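Local coordinates for transcriptional regulator, LacI family protein (Rhodococcus jostii, PDB 3K9C) that probably controls transcription by binding regulatory DNA sequences, as regulators of the LacI family do, at residues 22-27 / 193-198; 45-50 / 59-64. One frame throughout, in Å; residues are numbered along the deposited sequence.

Interaction 1: residues 22-27 / 193-198; sequences QQPFHG and NDRCAT
R195 reaches across to the turn before helix 24-39 and ends at the backbone carbonyl of Q22. Its NH2 donates to Q22 O at 2.7 Å. The bond is bent, with an N-H...O angle of 140°. NH1 donates to the same oxygen at 3.0 Å, but this second bond is weak. One carbonyl oxygen therefore sits at the edge of the guanidinium, near its plane, and faces both terminal nitrogens. P24 adds a second restraint. Its CD lies over the centre of one guanidinium face, 3.2 Å above the plane, and its CG is 3.5 Å from R195 NH2. Both proline carbons pack against the charged group. The arginine starts extended, with CG anti to the backbone N (chi1 -179°), and turns only at chi3 (-93°).

The two segments belong to the two lobes of a periplasmic-binding-protein-like fold, and the arginine bridges them at the starts of two helices. A glycerol, probably from the crystallisation liquor, makes a weak hydrogen bond to N193. N193 lies where the two lobes face each other, as effector-site residues do in relatives, so the glycerol may mark such a pocket. N193 is the N-cap of helix 194-206: its OD1 accepts from C196 N at 2.8 Å.

Q23 is the N-cap residue of helix 24-39. Its side chain bends at chi2 and brings its amide obliquely toward the guanidinium. R195 NE has a long, weak ion pair with E169. R195 NH2 also lies close to the like-charged R224 of the second subunit.

Interaction 2: residues 45-50 / 59-64; sequences MLSAVA and VQALMR
A61 meets S47 across the contact and also lies against a flat group of its own segment, the guanidinium of R64. The A61 CA sits 3.7 Å above one face of that group, offset toward its rim. R64 NH2 forms a salt bridge with D43 of the second subunit.

The contact itself is packing between strand 45-49 and helix 59-63, with axes 8.2 Å apart at closest approach. The two run nearly antiparallel, at 157°. L62 has the largest share of the buried surface. Its branch brings CD2 to the strand. There CD2 touches the selenium of M45, a selenomethionine, at 3.7 Å. It also lies 3.7 Å from the M45 backbone O. The two side chains slide past each other in opposite directions. M45 bends at chi2 and chi3, which leaves its CE also close to L62 CD2, at 3.8 Å.

S47 fills the next place along the strand on the same side. Its CB packs on L62 CG at 3.9 Å, and its OG lies 3.8 Å from A61 CB. The hydroxyl is anti to the backbone N (chi1 -177°), and OG hydrogen-bonds to the backbone O of A58. The bond satisfies the hydroxyl of a buried serine; R53 NH2 adds a weak one.

L62 also touches V18 of the neighbouring strand 13-20, so L62 packs against two neighbouring strands. Strand 42-49, helix 55-63 and the parallel strand 67-73 form a beta-alpha-beta crossover passing over strand 13-20, as in the Rossmann-like lobes of periplasmic-binding-protein folds.

In the fold
The centres of the two interactions are 21 Å apart, and their nearest atoms are about 6 Å apart without touching. Along the chain the order is 22-27, 45-50, 59-64, 193-198, so both segments of interaction 2 fall between those of interaction 1. Helix 24-39 leads directly into strand 42-49, which is an outermost strand of its sheet within the chain. Interaction 2 is local and stays inside the first lobe. Interaction 1 joins that lobe to the one built on the four-stranded parallel sheet. Both contacts adjoin the second subunit, so the dimer interface borders the lobe packing and the interlobe bridge alike.

Interaction 1: residues 22-27 / 193-198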
loop_
_atom_site.group_PDB
_atom_site.type_symbol
_atom_site.label_atom_id
_atom_site.label_comp_id
_atom_site.label_asym_id
_atom_site.label_seq_id
_atom_site.Cartn_x
_atom_site.Cartn_y
_atom_site.Cartn_z
ATOM N N GLN B 22 1.439 4.671 -1.578
ATOM C CA GLN B 22 1.552 3.562 -0.637
ATOM C C GLN B 22 1.051 3.851 0.788
ATOM O O GLN B 22 1.522 3.239 1.744
ATOM C CB GLN B 22 3.004 3.077 -0.567
ATOM C CG GLN B 22 3.601 2.745 -1.918
ATOM C CD GLN B 22 4.848 1.897 -1.804
ATOM O OE1 GLN B 22 4.806 0.798 -1.251
ATOM N NE2 GLN B 22 5.965 2.397 -2.332
ATOM N N GLN B 23 0.125 4.791 0.939
ATOM C CA GLN B 23 -0.436 5.071 2.257
ATOM C C GLN B 23 -1.834 4.467 2.172
ATOM O O GLN B 23 -2.684 4.964 1.452
ATOM C CB GLN B 23 -0.523 6.574 2.520
ATOM C CG GLN B 23 -0.888 6.915 3.950
ATOM C CD GLN B 23 0.189 6.480 4.934
ATOM O OE1 GLN B 23 1.330 6.942 4.864
ATOM N NE2 GLN B 23 -0.168 5.587 5.856
ATOM N N PRO B 24 -2.080 3.375 2.905
ATOM C CA PRO B 24 -3.378 2.690 2.901
ATOM C C PRO B 24 -4.615 3.587 2.882
ATOM O O PRO B 24 -5.442 3.490 1.972
ATOM C CB PRO B 24 -3.304 1.815 4.150
ATOM C CG PRO B 24 -1.838 1.458 4.193
ATOM C CD PRO B 24 -1.192 2.799 3.930
ATOM N N PHE B 25 -4.737 4.460 3.877
ATOM C CA PHE B 25 -5.886 5.350 3.957
ATOM C C PHE B 25 -6.009 6.320 2.777
ATOM O O PHE B 25 -7.115 6.670 2.393
ATOM C CB PHE B 25 -5.872 6.128 5.274
ATOM C CG PHE B 25 -7.116 6.939 5.507
ATOM C CD1 PHE B 25 -8.374 6.333 5.478
ATOM C CD2 PHE B 25 -7.038 8.304 5.739
ATOM C CE1 PHE B 25 -9.533 7.081 5.676
ATOM C CE2 PHE B 25 -8.183 9.060 5.936
ATOM C CZ PHE B 25 -9.437 8.448 5.905
ATOM N N HIS B 26 -4.887 6.766 2.208
ATOM C CA HIS B 26 -4.970 7.670 1.056
ATOM C C HIS B 26 -5.440 6.880 -0.157
ATOM O O HIS B 26 -6.123 7.418 -1.032
ATOM C CB HIS B 26 -3.625 8.332 0.751
ATOM C CG HIS B 26 -3.199 9.334 1.775
ATOM N ND1 HIS B 26 -2.231 10.282 1.527
ATOM C CD2 HIS B 26 -3.582 9.514 3.062
ATOM C CE1 HIS B 26 -2.029 11.000 2.618
ATOM N NE2 HIS B 26 -2.836 10.554 3.564
ATOM N N GLY B 27 -5.063 5.605 -0.211
ATOM C CA GLY B 27 -5.513 4.756 -1.301
ATOM C C GLY B 27 -7.037 4.632 -1.291
ATOM O O GLY B 27 -7.680 4.743 -2.337
ATOM N N ASN B 193 -2.911 4.379 13.811
ATOM C CA ASN B 193 -3.655 3.942 12.631
ATOM C C ASN B 193 -3.472 2.438 12.395
ATOM O O ASN B 193 -2.684 1.791 13.086
ATOM C CB ASN B 193 -3.260 4.762 11.375
ATOM C CG ASN B 193 -1.840 4.473 10.860
ATOM O OD1 ASN B 193 -1.148 3.569 11.318
ATOM N ND2 ASN B 193 -1.419 5.252 9.878
ATOM N N ASP B 194 -4.211 1.889 11.432
ATOM C CA ASP B 194 -4.141 0.465 11.103
ATOM C C ASP B 194 -2.741 -0.058 10.762
ATOM O O ASP B 194 -2.378 -1.176 11.148
ATOM C CB ASP B 194 -5.072 0.139 9.931
ATOM C CG ASP B 194 -6.543 0.333 10.267
ATOM O OD1 ASP B 194 -6.885 0.450 11.463
ATOM O OD2 ASP B 194 -7.358 0.348 9.323
ATOM N N ARG B 195 -1.967 0.729 10.021
ATOM C CA ARG B 195 -0.617 0.299 9.657
ATOM C C ARG B 195 0.251 0.194 10.904
ATOM O O ARG B 195 1.090 -0.699 11.020
ATOM C CB ARG B 195 0.012 1.269 8.651
ATOM C CG ARG B 195 1.406 0.851 8.212
ATOM C CD ARG B 195 1.917 1.720 7.084
ATOM N NE ARG B 195 1.616 1.142 5.781
ATOM C CZ ARG B 195 1.880 1.737 4.622
ATOM N NH1 ARG B 195 2.450 2.939 4.606
ATOM N NH2 ARG B 195 1.589 1.128 3.478
ATOM N N CYS B 196 0.037 1.108 11.844
ATOM C CA CYS B 196 0.777 1.098 13.103
ATOM C C CYS B 196 0.349 -0.132 13.904
ATOM O O CYS B 196 1.176 -0.819 14.512
ATOM C CB CYS B 196 0.462 2.366 13.897
ATOM S SG CYS B 196 1.282 2.485 15.480
ATOM N N ALA B 197 -0.954 -0.404 13.891
ATOM C CA ALA B 197 -1.525 -1.550 14.602
ATOM C C ALA B 197 -0.974 -2.845 14.010
ATOM O O ALA B 197 -0.736 -3.815 14.724
ATOM C CB ALA B 197 -3.063 -1.525 14.500
ATOM N N THR B 198 -0.768 -2.860 12.701
ATOM C CA THR B 198 -0.226 -4.053 12.062
ATOM C C THR B 198 1.112 -4.432 12.698
ATOM O O THR B 198 1.392 -5.613 12.906
ATOM C CB THR B 198 -0.025 -3.849 10.546
ATOM O OG1 THR B 198 -1.299 -3.728 9.900
ATOM C CG2 THR B 198 0.724 -5.041 9.948
#

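Interaction 2: residues 45-50 / 59-64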
loop_
_atom_site.group_PDB
_atom_site.type_symbol
_atom_site.label_atom_id
_atom_site.label_comp_id
_atom_site.label_asym_id
_atom_site.label_seq_id
_atom_site.Cartn_x
_atom_site.Cartn_y
_atom_site.Cartn_z
HETATM N N MSE B 45 -6.930 14.350 -11.432
HETATM C CA MSE B 45 -5.520 14.309 -11.759
HETATM C C MSE B 45 -4.780 14.105 -10.438
HETATM O O MSE B 45 -4.842 14.947 -9.551
HETATM C CB MSE B 45 -5.078 15.617 -12.409
HETATM C CG MSE B 45 -3.870 15.444 -13.295
HETATM SE SE MSE B 45 -2.737 17.004 -13.220
HETATM C CE MSE B 45 -1.169 16.191 -12.405
ATOM N N LEU B 46 -4.115 12.967 -10.306
ATOM C CA LEU B 46 -3.357 12.658 -9.104
ATOM C C LEU B 46 -1.947 13.193 -9.254
ATOM O O LEU B 46 -1.419 13.267 -10.360
ATOM C CB LEU B 46 -3.240 11.150 -8.915
ATOM C CG LEU B 46 -4.488 10.284 -8.892
ATOM C CD1 LEU B 46 -4.073 8.818 -8.976
ATOM C CD2 LEU B 46 -5.270 10.576 -7.637
ATOM N N SER B 47 -1.354 13.569 -8.129
ATOM C CA SER B 47 0.026 14.029 -8.074
ATOM C C SER B 47 0.470 13.382 -6.778
ATOM O O SER B 47 -0.049 13.710 -5.703
ATOM C CB SER B 47 0.118 15.545 -7.966
ATOM O OG SER B 47 1.479 15.948 -7.989
ATOM N N ALA B 48 1.420 12.459 -6.872
ATOM C CA ALA B 48 1.857 11.725 -5.696
ATOM C C ALA B 48 3.018 12.292 -4.897
ATOM O O ALA B 48 3.946 12.890 -5.443
ATOM C CB ALA B 48 2.172 10.285 -6.089
ATOM N N VAL B 49 2.947 12.091 -3.587
ATOM C CA VAL B 49 3.999 12.504 -2.679
ATOM C C VAL B 49 4.679 11.194 -2.256
ATOM O O VAL B 49 3.996 10.200 -1.978
ATOM C CB VAL B 49 3.428 13.227 -1.425
ATOM C CG1 VAL B 49 4.546 13.502 -0.420
ATOM C CG2 VAL B 49 2.753 14.532 -1.836
ATOM N N ALA B 50 6.013 11.195 -2.239
ATOM C CA ALA B 50 6.807 10.030 -1.844
ATOM C C ALA B 50 8.134 10.522 -1.274
ATOM O O ALA B 50 8.474 11.693 -1.423
ATOM C CB ALA B 50 7.052 9.133 -3.039
ATOM N N VAL B 59 2.645 19.473 -5.600
ATOM C CA VAL B 59 1.670 20.538 -5.792
ATOM C C VAL B 59 2.002 21.390 -7.014
ATOM O O VAL B 59 1.119 21.668 -7.823
ATOM C CB VAL B 59 1.544 21.456 -4.550
ATOM C CG1 VAL B 59 0.499 22.536 -4.809
ATOM C CG2 VAL B 59 1.147 20.627 -3.319
ATOM N N GLN B 60 3.263 21.792 -7.164
ATOM C CA GLN B 60 3.643 22.601 -8.320
ATOM C C GLN B 60 3.271 21.848 -9.589
ATOM O O GLN B 60 2.891 22.449 -10.590
ATOM C CB GLN B 60 5.146 22.889 -8.316
ATOM C CG GLN B 60 5.640 23.482 -7.015
ATOM C CD GLN B 60 7.123 23.780 -7.031
ATOM O OE1 GLN B 60 7.898 23.114 -7.724
ATOM N NE2 GLN B 60 7.534 24.777 -6.246
ATOM N N ALA B 61 3.381 20.524 -9.534
ATOM C CA ALA B 61 3.039 19.678 -10.671
ATOM C C ALA B 61 1.568 19.862 -11.045
ATOM O O ALA B 61 1.223 19.909 -12.227
ATOM C CB ALA B 61 3.314 18.222 -10.341
ATOM N N LEU B 62 0.699 19.952 -10.043
ATOM C CA LEU B 62 -0.724 20.150 -10.305
ATOM C C LEU B 62 -0.960 21.517 -10.928
ATOM O O LEU B 62 -1.872 21.693 -11.740
ATOM C CB LEU B 62 -1.546 20.066 -9.015
ATOM C CG LEU B 62 -2.055 18.707 -8.536
ATOM C CD1 LEU B 62 -2.890 18.901 -7.276
ATOM C CD2 LEU B 62 -2.895 18.054 -9.624
HETATM N N MSE B 63 -0.132 22.481 -10.541
HETATM C CA MSE B 63 -0.267 23.844 -11.035
HETATM C C MSE B 63 0.011 23.942 -12.528
HETATM O O MSE B 63 -0.495 24.837 -13.206
HETATM C CB MSE B 63 0.660 24.769 -10.247
HETATM C CG MSE B 63 0.372 24.780 -8.764
HETATM SE SE MSE B 63 -1.381 25.515 -8.387
HETATM C CE MSE B 63 -2.438 23.887 -8.524
ATOM N N ARG B 64 0.808 23.015 -13.042
ATOM C CA ARG B 64 1.111 23.015 -14.460
ATOM C C ARG B 64 -0.045 22.371 -15.214
ATOM O O ARG B 64 0.067 22.049 -16.390
ATOM C CB ARG B 64 2.412 22.260 -14.735
ATOM C CG ARG B 64 3.655 23.005 -14.272
ATOM C CD ARG B 64 4.904 22.412 -14.901
ATOM N NE ARG B 64 5.266 21.126 -14.316
ATOM C CZ ARG B 64 5.874 20.985 -13.140
ATOM N NH1 ARG B 64 6.195 22.054 -12.421
ATOM N NH2 ARG B 64 6.156 19.773 -12.679
#